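L-threonine 3-dehydrogenase (Clostridioides difficile, PDB 7OL1) probably catalyses the NAD-dependent oxidation of the L-threonine hydroxyl to give 2-amino-3-oxobutanoate. Local coordinates at residues A30-I40 against V58-E66; R189-V197 against D232-I243. One frame throughout, in Å; residues are numbered along the deposited sequence.

Contact 1. Residues A30-I40 against V58-E66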
loop_
_atom_site.group_PDB
_atom_site.type_symbol
_atom_site.label_atom_id
_atom_site.label_comp_id
_atom_site.label_asym_id
_atom_site.label_seq_id
_atom_site.Cartn_x
_atom_site.Cartn_y
_atom_site.Cartn_z
ATOM N N ALA A 30 5.347 -18.599 14.008
ATOM C CA ALA A 30 6.004 -19.912 13.847
ATOM C C ALA A 30 5.006 -21.068 13.845
ATOM O O ALA A 30 5.466 -22.161 13.556
ATOM C CB ALA A 30 7.035 -20.113 14.927
ATOM N N LEU A 31 3.725 -20.892 14.177
ATOM C CA LEU A 31 2.794 -22.065 14.215
ATOM C C LEU A 31 1.808 -22.061 13.031
ATOM O O LEU A 31 1.020 -23.032 12.908
ATOM C CB LEU A 31 2.058 -22.096 15.558
ATOM C CG LEU A 31 2.941 -22.216 16.798
ATOM C CD1 LEU A 31 2.085 -22.408 18.024
ATOM C CD2 LEU A 31 3.965 -23.337 16.692
ATOM N N GLY A 32 1.859 -21.039 12.173
ATOM C CA GLY A 32 1.178 -21.040 10.862
ATOM C C GLY A 32 1.670 -22.180 9.985
ATOM O O GLY A 32 2.560 -22.927 10.435
ATOM N N GLN A 33 1.126 -22.298 8.771
ATOM C CA GLN A 33 1.400 -23.420 7.828
ATOM C C GLN A 33 2.901 -23.497 7.509
ATOM O O GLN A 33 3.475 -24.616 7.603
ATOM C CB GLN A 33 0.569 -23.239 6.558
ATOM C CG GLN A 33 0.603 -24.441 5.620
ATOM C CD GLN A 33 0.323 -24.115 4.170
ATOM O OE1 GLN A 33 0.236 -25.010 3.335
ATOM N NE2 GLN A 33 0.178 -22.837 3.848
ATOM N N ILE A 34 3.489 -22.361 7.141
ATOM C CA ILE A 34 4.923 -22.190 6.765
ATOM C C ILE A 34 5.798 -22.328 8.018
ATOM O O ILE A 34 6.778 -23.109 7.981
ATOM C CB ILE A 34 5.150 -20.808 6.111
ATOM C CG1 ILE A 34 4.162 -20.530 4.968
ATOM C CG2 ILE A 34 6.617 -20.602 5.728
ATOM C CD1 ILE A 34 4.428 -19.245 4.201
ATOM N N GLY A 35 5.524 -21.553 9.072
ATOM C CA GLY A 35 6.294 -21.653 10.331
ATOM C C GLY A 35 6.389 -23.089 10.868
ATOM O O GLY A 35 7.512 -23.542 11.233
ATOM N N SER A 36 5.267 -23.812 10.937
ATOM C CA SER A 36 5.248 -25.209 11.435
ATOM C C SER A 36 6.433 -25.969 10.837
ATOM O O SER A 36 7.176 -26.602 11.610
ATOM C CB SER A 36 3.960 -25.885 11.149
ATOM O OG SER A 36 2.953 -25.331 11.971
ATOM N N GLU A 37 6.648 -25.865 9.527
ATOM C CA GLU A 37 7.653 -26.713 8.837
ATOM C C GLU A 37 8.988 -25.976 8.746
ATOM O O GLU A 37 10.028 -26.678 8.700
ATOM C CB GLU A 37 7.138 -27.151 7.469
ATOM C CG GLU A 37 5.669 -27.518 7.494
ATOM C CD GLU A 37 5.266 -28.387 6.327
ATOM O OE1 GLU A 37 6.167 -29.149 5.845
ATOM O OE2 GLU A 37 4.061 -28.299 5.921
ATOM N N LEU A 38 8.977 -24.642 8.713
ATOM C CA LEU A 38 10.240 -23.860 8.608
ATOM C C LEU A 38 11.066 -24.028 9.896
ATOM O O LEU A 38 12.298 -24.258 9.766
ATOM C CB LEU A 38 9.965 -22.376 8.322
ATOM C CG LEU A 38 11.235 -21.543 8.146
ATOM C CD1 LEU A 38 11.920 -21.887 6.828
ATOM C CD2 LEU A 38 10.963 -20.046 8.240
ATOM N N THR A 39 10.448 -23.926 11.088
ATOM C CA THR A 39 11.203 -23.841 12.374
ATOM C C THR A 39 11.963 -25.166 12.539
ATOM O O THR A 39 13.184 -25.129 12.865
ATOM C CB THR A 39 10.339 -23.440 13.583
ATOM O OG1 THR A 39 9.817 -24.590 14.240
ATOM C CG2 THR A 39 9.176 -22.530 13.250
ATOM N N ILE A 40 11.309 -26.286 12.217
ATOM C CA ILE A 40 11.947 -27.632 12.195
ATOM C C ILE A 40 13.135 -27.656 11.233
ATOM O O ILE A 40 14.197 -28.159 11.616
ATOM C CB ILE A 40 10.923 -28.678 11.788
ATOM C CG1 ILE A 40 9.898 -28.916 12.896
ATOM C CG2 ILE A 40 11.651 -29.938 11.373
ATOM C CD1 ILE A 40 8.596 -29.507 12.376
ATOM N N VAL A 58 0.196 -20.837 22.061
ATOM C CA VAL A 58 0.539 -22.299 21.984
ATOM C C VAL A 58 -0.585 -23.085 21.297
ATOM O O VAL A 58 -1.750 -22.642 21.359
ATOM C CB VAL A 58 0.783 -22.889 23.389
ATOM C CG1 VAL A 58 2.234 -22.731 23.833
ATOM C CG2 VAL A 58 -0.184 -22.324 24.434
ATOM N N LYS A 59 -0.245 -24.221 20.676
ATOM C CA LYS A 59 -1.223 -25.145 20.037
ATOM C C LYS A 59 -0.913 -26.558 20.523
ATOM O O LYS A 59 0.155 -27.094 20.145
ATOM C CB LYS A 59 -1.232 -24.995 18.512
ATOM C CG LYS A 59 -2.244 -23.971 18.002
ATOM C CD LYS A 59 -1.909 -23.311 16.664
ATOM C CE LYS A 59 -2.202 -21.820 16.650
ATOM N NZ LYS A 59 -1.668 -21.156 15.436
ATOM N N GLU A 60 -1.818 -27.071 21.367
ATOM C CA GLU A 60 -1.768 -28.357 22.118
ATOM C C GLU A 60 -0.470 -29.122 21.821
ATOM O O GLU A 60 0.482 -29.022 22.637
ATOM C CB GLU A 60 -3.017 -29.178 21.774
ATOM C CG GLU A 60 -4.310 -28.593 22.333
ATOM C CD GLU A 60 -5.490 -28.501 21.372
ATOM O OE1 GLU A 60 -5.325 -28.832 20.186
ATOM O OE2 GLU A 60 -6.578 -28.085 21.815
ATOM N N GLY A 61 -0.441 -29.846 20.694
ATOM C CA GLY A 61 0.624 -30.796 20.324
ATOM C C GLY A 61 1.171 -30.501 18.942
ATOM O O GLY A 61 1.296 -31.434 18.132
ATOM N N ASN A 62 1.480 -29.236 18.669
ATOM C CA ASN A 62 2.347 -28.854 17.528
ATOM C C ASN A 62 3.745 -29.394 17.826
ATOM O O ASN A 62 4.213 -29.299 18.966
ATOM C CB ASN A 62 2.344 -27.341 17.305
ATOM C CG ASN A 62 2.753 -26.931 15.903
ATOM O OD1 ASN A 62 3.894 -27.121 15.482
ATOM N ND2 ASN A 62 1.835 -26.322 15.175
ATOM N N PRO A 63 4.434 -30.017 16.835
ATOM C CA PRO A 63 5.829 -30.430 17.004
ATOM C C PRO A 63 6.691 -29.319 17.618
ATOM O O PRO A 63 7.399 -29.587 18.570
ATOM C CB PRO A 63 6.329 -30.749 15.579
ATOM C CG PRO A 63 5.170 -30.382 14.642
ATOM C CD PRO A 63 3.918 -30.371 15.501
ATOM N N VAL A 64 6.558 -28.107 17.072
ATOM C CA VAL A 64 7.399 -26.914 17.390
ATOM C C VAL A 64 7.514 -26.793 18.905
ATOM O O VAL A 64 8.649 -26.859 19.419
ATOM C CB VAL A 64 6.810 -25.607 16.824
ATOM C CG1 VAL A 64 7.669 -24.427 17.222
ATOM C CG2 VAL A 64 6.619 -25.636 15.320
ATOM N N CYS A 65 6.348 -26.646 19.552
ATOM C CA CYS A 65 6.136 -26.256 20.973
ATOM C C CYS A 65 6.828 -27.219 21.937
ATOM O O CYS A 65 7.029 -26.814 23.092
ATOM C CB CYS A 65 4.654 -26.234 21.316
ATOM S SG CYS A 65 3.903 -24.633 20.953
ATOM N N GLU A 66 7.157 -28.433 21.489
ATOM C CA GLU A 66 7.637 -29.530 22.362
ATOM C C GLU A 66 8.911 -30.121 21.745
ATOM O O GLU A 66 8.835 -31.221 21.181
ATOM C CB GLU A 66 6.467 -30.510 22.531
ATOM C CG GLU A 66 5.093 -29.830 22.436
ATOM C CD GLU A 66 3.908 -30.502 23.116
ATOM O OE1 GLU A 66 4.128 -31.271 24.080
ATOM O OE2 GLU A 66 2.760 -30.231 22.691
#
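Leu31 drives its isobutyl end into the loop 58-66 and makes the largest part of this contact. With CG anti to the carbonyl carbon (chi1 -60°), the branch splits: CD2 comes against Val64 CB at 3.6 Å, and CD1 lies 4.1 Å from Cys65 SG. CD2 also sits over the Asn62 carboxamide, about equally far from CG, OD1 and ND2, so it meets the flat group from above. That amide has its rotation fixed by an Asx turn: Val64 N donates to Asn62 OD1 at 3.3 Å, in the carbonyl plane and on a lone pair. The same turn presents the Val64 isopropyl group to Thr39, whose OG1 is 3.5 Å from Val64 CG2. Ser36 OG turns back to the glycine turn ahead of its helix and bonds to Gly32 O at 2.9 Å; Ser36 N reaches that oxygen from the opposite face. Toward solvent the fit is looser. Ile40 CD1 touches the exposed Pro63 ring at CB, 4.1 Å away, and the bent Lys59 chain brings NZ to 3.8 Å from Leu31 CB. Gly32 and Gly35 belong to the GxxGxxG motif of the extended short-chain dehydrogenases, which spans the turn and the start of helix 33-46 and, as in relatives, probably faces the NAD pyrophosphate. The contact thus joins this glycine-rich turn and the start of helix 33-46 to the loop leaving strand 51-55. Ala53 and Ser55 of that strand pack on Val64 and Leu31, and Arg43, further along the helix, bonds to Val64 O.

Contact 2. Residues R189-V197 against D232-I243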
loop_
_atom_site.group_PDB
_atom_site.type_symbol
_atom_site.label_atom_id
_atom_site.label_comp_id
_atom_site.label_asym_id
_atom_site.label_seq_id
_atom_site.Cartn_x
_atom_site.Cartn_y
_atom_site.Cartn_z
ATOM N N ARG A 189 6.592 -13.553 -2.953
ATOM C CA ARG A 189 5.140 -13.736 -3.127
ATOM C C ARG A 189 4.900 -15.230 -3.306
ATOM O O ARG A 189 5.079 -15.750 -4.401
ATOM C CB ARG A 189 4.619 -12.907 -4.302
ATOM C CG ARG A 189 5.130 -11.474 -4.341
ATOM C CD ARG A 189 4.309 -10.659 -5.329
ATOM N NE ARG A 189 4.679 -9.258 -5.329
ATOM C CZ ARG A 189 5.361 -8.630 -6.272
ATOM N NH1 ARG A 189 5.768 -9.262 -7.366
ATOM N NH2 ARG A 189 5.600 -7.339 -6.124
ATOM N N PHE A 190 4.533 -15.900 -2.234
ATOM C CA PHE A 190 4.122 -17.317 -2.275
ATOM C C PHE A 190 2.813 -17.456 -3.039
ATOM O O PHE A 190 1.850 -16.698 -2.870
ATOM C CB PHE A 190 3.980 -17.911 -0.874
ATOM C CG PHE A 190 5.285 -18.078 -0.156
ATOM C CD1 PHE A 190 6.229 -18.971 -0.619
ATOM C CD2 PHE A 190 5.579 -17.320 0.963
ATOM C CE1 PHE A 190 7.444 -19.113 0.032
ATOM C CE2 PHE A 190 6.793 -17.466 1.613
ATOM C CZ PHE A 190 7.716 -18.371 1.155
ATOM N N PRO A 191 2.753 -18.498 -3.874
ATOM C CA PRO A 191 1.489 -18.997 -4.380
ATOM C C PRO A 191 0.851 -19.935 -3.364
ATOM O O PRO A 191 1.358 -20.036 -2.273
ATOM C CB PRO A 191 1.953 -19.827 -5.578
ATOM C CG PRO A 191 3.282 -20.405 -5.131
ATOM C CD PRO A 191 3.913 -19.270 -4.353
ATOM N N GLY A 192 -0.198 -20.640 -3.788
ATOM C CA GLY A 192 -0.711 -21.828 -3.089
ATOM C C GLY A 192 0.433 -22.733 -2.681
ATOM O O GLY A 192 1.250 -23.093 -3.541
ATOM N N LEU A 193 0.526 -23.036 -1.393
ATOM C CA LEU A 193 1.471 -24.045 -0.888
ATOM C C LEU A 193 0.697 -25.316 -0.541
ATOM O O LEU A 193 -0.492 -25.219 -0.054
ATOM C CB LEU A 193 2.203 -23.458 0.317
ATOM C CG LEU A 193 3.037 -22.221 0.009
ATOM C CD1 LEU A 193 3.843 -21.781 1.220
ATOM C CD2 LEU A 193 3.960 -22.481 -1.160
ATOM N N ILE A 194 1.351 -26.444 -0.850
ATOM C CA ILE A 194 0.919 -27.853 -0.615
ATOM C C ILE A 194 1.885 -28.434 0.412
ATOM O O ILE A 194 3.122 -28.417 0.119
ATOM C CB ILE A 194 0.979 -28.690 -1.918
ATOM C CG1 ILE A 194 0.401 -27.964 -3.130
ATOM C CG2 ILE A 194 0.317 -30.045 -1.746
ATOM C CD1 ILE A 194 -1.072 -27.774 -3.031
ATOM N N SER A 195 1.365 -28.923 1.548
ATOM C CA SER A 195 2.170 -29.691 2.540
ATOM C C SER A 195 1.408 -30.918 3.047
ATOM O O SER A 195 0.170 -30.996 2.883
ATOM C CB SER A 195 2.646 -28.835 3.683
ATOM O OG SER A 195 1.706 -28.826 4.745
ATOM N N TYR A 196 2.168 -31.837 3.640
ATOM C CA TYR A 196 1.665 -33.098 4.230
ATOM C C TYR A 196 1.600 -33.003 5.756
ATOM O O TYR A 196 0.840 -33.786 6.338
ATOM C CB TYR A 196 2.556 -34.254 3.804
ATOM C CG TYR A 196 4.042 -34.043 3.935
ATOM C CD1 TYR A 196 4.704 -34.331 5.117
ATOM C CD2 TYR A 196 4.805 -33.655 2.847
ATOM C CE1 TYR A 196 6.081 -34.210 5.225
ATOM C CE2 TYR A 196 6.182 -33.517 2.939
ATOM C CZ TYR A 196 6.827 -33.804 4.131
ATOM O OH TYR A 196 8.187 -33.683 4.234
ATOM N N VAL A 197 2.365 -32.082 6.362
ATOM C CA VAL A 197 2.419 -31.831 7.837
ATOM C C VAL A 197 1.143 -31.117 8.294
ATOM O O VAL A 197 0.689 -31.407 9.406
ATOM C CB VAL A 197 3.654 -31.003 8.245
ATOM C CG1 VAL A 197 3.670 -30.697 9.738
ATOM C CG2 VAL A 197 4.962 -31.659 7.820
ATOM N N ASP A 232 -1.033 -20.641 -9.624
ATOM C CA ASP A 232 0.329 -21.056 -9.206
ATOM C C ASP A 232 0.237 -21.869 -7.911
ATOM O O ASP A 232 -0.609 -21.537 -7.036
ATOM C CB ASP A 232 1.282 -19.902 -8.969
ATOM C CG ASP A 232 1.629 -19.159 -10.230
ATOM O OD1 ASP A 232 0.796 -18.297 -10.634
ATOM O OD2 ASP A 232 2.728 -19.433 -10.767
ATOM N N MET A 233 1.121 -22.859 -7.811
ATOM C CA MET A 233 1.327 -23.722 -6.641
ATOM C C MET A 233 2.820 -23.989 -6.489
ATOM O O MET A 233 3.583 -23.800 -7.470
ATOM C CB MET A 233 0.622 -25.062 -6.797
ATOM C CG MET A 233 -0.843 -24.929 -6.988
ATOM S SD MET A 233 -1.662 -24.645 -5.464
ATOM C CE MET A 233 -3.356 -24.657 -6.046
ATOM N N MET A 234 3.190 -24.419 -5.283
ATOM C CA MET A 234 4.564 -24.814 -4.914
ATOM C C MET A 234 4.475 -25.834 -3.759
ATOM O O MET A 234 3.559 -25.721 -2.912
ATOM C CB MET A 234 5.357 -23.554 -4.548
ATOM C CG MET A 234 6.835 -23.822 -4.362
ATOM S SD MET A 234 7.903 -22.372 -4.104
ATOM C CE MET A 234 7.227 -21.238 -5.312
ATOM N N TYR A 235 5.317 -26.866 -3.777
ATOM C CA TYR A 235 5.376 -27.888 -2.702
ATOM C C TYR A 235 6.200 -27.325 -1.550
ATOM O O TYR A 235 7.330 -26.792 -1.803
ATOM C CB TYR A 235 6.057 -29.171 -3.188
ATOM C CG TYR A 235 5.794 -30.440 -2.407
ATOM C CD1 TYR A 235 4.590 -30.651 -1.759
ATOM C CD2 TYR A 235 6.733 -31.461 -2.368
ATOM C CE1 TYR A 235 4.322 -31.833 -1.095
ATOM C CE2 TYR A 235 6.486 -32.647 -1.700
ATOM C CZ TYR A 235 5.269 -32.839 -1.069
ATOM O OH TYR A 235 4.973 -34.001 -0.422
ATOM N N MET A 236 5.719 -27.530 -0.322
ATOM C CA MET A 236 6.271 -26.813 0.849
ATOM C C MET A 236 7.804 -26.844 0.852
ATOM O O MET A 236 8.418 -25.800 1.064
ATOM C CB MET A 236 5.711 -27.353 2.158
ATOM C CG MET A 236 6.221 -26.571 3.344
ATOM S SD MET A 236 5.852 -24.792 3.271
ATOM C CE MET A 236 4.077 -24.826 3.506
ATOM N N PRO A 237 8.491 -27.986 0.605
ATOM C CA PRO A 237 9.953 -28.014 0.651
ATOM C C PRO A 237 10.600 -27.005 -0.299
ATOM O O PRO A 237 11.580 -26.396 0.129
ATOM C CB PRO A 237 10.385 -29.441 0.278
ATOM C CG PRO A 237 9.098 -30.148 -0.118
ATOM C CD PRO A 237 7.930 -29.325 0.392
ATOM N N ASP A 238 10.055 -26.840 -1.517
ATOM C CA ASP A 238 10.519 -25.813 -2.498
ATOM C C ASP A 238 10.453 -24.408 -1.850
ATOM O O ASP A 238 11.498 -23.689 -1.836
ATOM C CB ASP A 238 9.688 -25.864 -3.784
ATOM C CG ASP A 238 9.961 -27.051 -4.700
ATOM O OD1 ASP A 238 11.164 -27.469 -4.717
ATOM O OD2 ASP A 238 8.959 -27.534 -5.410
ATOM N N ALA A 239 9.282 -24.047 -1.299
ATOM C CA ALA A 239 8.995 -22.739 -0.667
ATOM C C ALA A 239 9.961 -22.496 0.500
ATOM O O ALA A 239 10.550 -21.354 0.595
ATOM C CB ALA A 239 7.556 -22.688 -0.220
ATOM N N LEU A 240 10.135 -23.499 1.364
ATOM C CA LEU A 240 10.998 -23.322 2.554
ATOM C C LEU A 240 12.403 -23.009 2.040
ATOM O O LEU A 240 12.983 -22.006 2.520
ATOM C CB LEU A 240 10.943 -24.546 3.472
ATOM C CG LEU A 240 9.565 -24.880 4.058
ATOM C CD1 LEU A 240 9.632 -26.102 4.963
ATOM C CD2 LEU A 240 8.990 -23.716 4.829
ATOM N N GLN A 241 12.880 -23.711 1.005
ATOM C CA GLN A 241 14.244 -23.427 0.464
ATOM C C GLN A 241 14.351 -22.003 -0.109
ATOM O O GLN A 241 15.414 -21.373 0.178
ATOM C CB GLN A 241 14.720 -24.411 -0.594
ATOM C CG GLN A 241 16.242 -24.414 -0.677
ATOM C CD GLN A 241 16.829 -25.176 0.484
ATOM O OE1 GLN A 241 16.452 -26.319 0.726
ATOM N NE2 GLN A 241 17.757 -24.558 1.201
ATOM N N SER A 242 13.335 -21.520 -0.857
ATOM C CA SER A 242 13.190 -20.108 -1.340
ATOM C C SER A 242 13.641 -19.112 -0.271
ATOM O O SER A 242 14.539 -18.270 -0.581
ATOM C CB SER A 242 11.771 -19.772 -1.707
ATOM O OG SER A 242 11.138 -20.898 -2.283
ATOM N N ILE A 243 13.022 -19.234 0.916
ATOM C CA ILE A 243 13.222 -18.373 2.117
ATOM C C ILE A 243 14.703 -18.351 2.465
ATOM O O ILE A 243 15.271 -17.247 2.634
ATOM C CB ILE A 243 12.390 -18.851 3.318
ATOM C CG1 ILE A 243 10.883 -18.758 3.052
ATOM C CG2 ILE A 243 12.788 -18.056 4.541
ATOM C CD1 ILE A 243 10.006 -19.399 4.090
#
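This is a parallel strand pair of the central Rossmann-type sheet: the end of strand 184-194 runs beside strand 232-235, which passes straight into helix 236-248. The short segments are skewed by 31°. Gly192 O accepts a hydrogen bond from Met234 N, and Met234 O accepts one from Ile194 N. A third hydrogen bond, from Met236 N to Ile194 O at 2.8 Å, carries the pairing over into the first turn of the helix. One sheet face bears Leu193 and Met234, and the helix packs there. Leu193 CD2 lies 3.7 Å from Ala239 CB, while CD1 meets the methyl of Met236, whose chain, bent at chi2 and chi3, curls back over the leucine. Phe190 adds its ring edge, CZ touching Ile243 CG1 at 3.7 Å near the ring plane. The other face has Ile194 CD1 against Met233 SD, with helix 207-217, part of the connection between the strands, covering both residues. Tyr196, just past the end of strand 184-194, crosses the Tyr235 side chain at about a right angle. Tyr235 OH, hydrogen-bonded to Asp327, sits at the edge of the Tyr196 ring, 3.3 Å from CD2.

How the contacts relate
Starting from the N terminus, strand 25-28 leads into contact 1, which closes a short loop through the rest of helix 33-46 and strand 51-55. Contact 2 comes much later and closes a longer one through helix 207-217 and strand 220-223. The two are in series, neither nested nor crossed, with centres about 16 Å apart. Helix 33-46 is what joins them: one flank carries the loop 58-66, while Gln33 and Glu37 turn to contact 2. Glu37 OE2 makes a weak hydrogen bond with Ser195 OG, and Gln33 and Glu37 both touch Met236. This helix, starting at the glycine-rich turn, is thereby tied to residues just after strand 184-194 and to the start of helix 236-248.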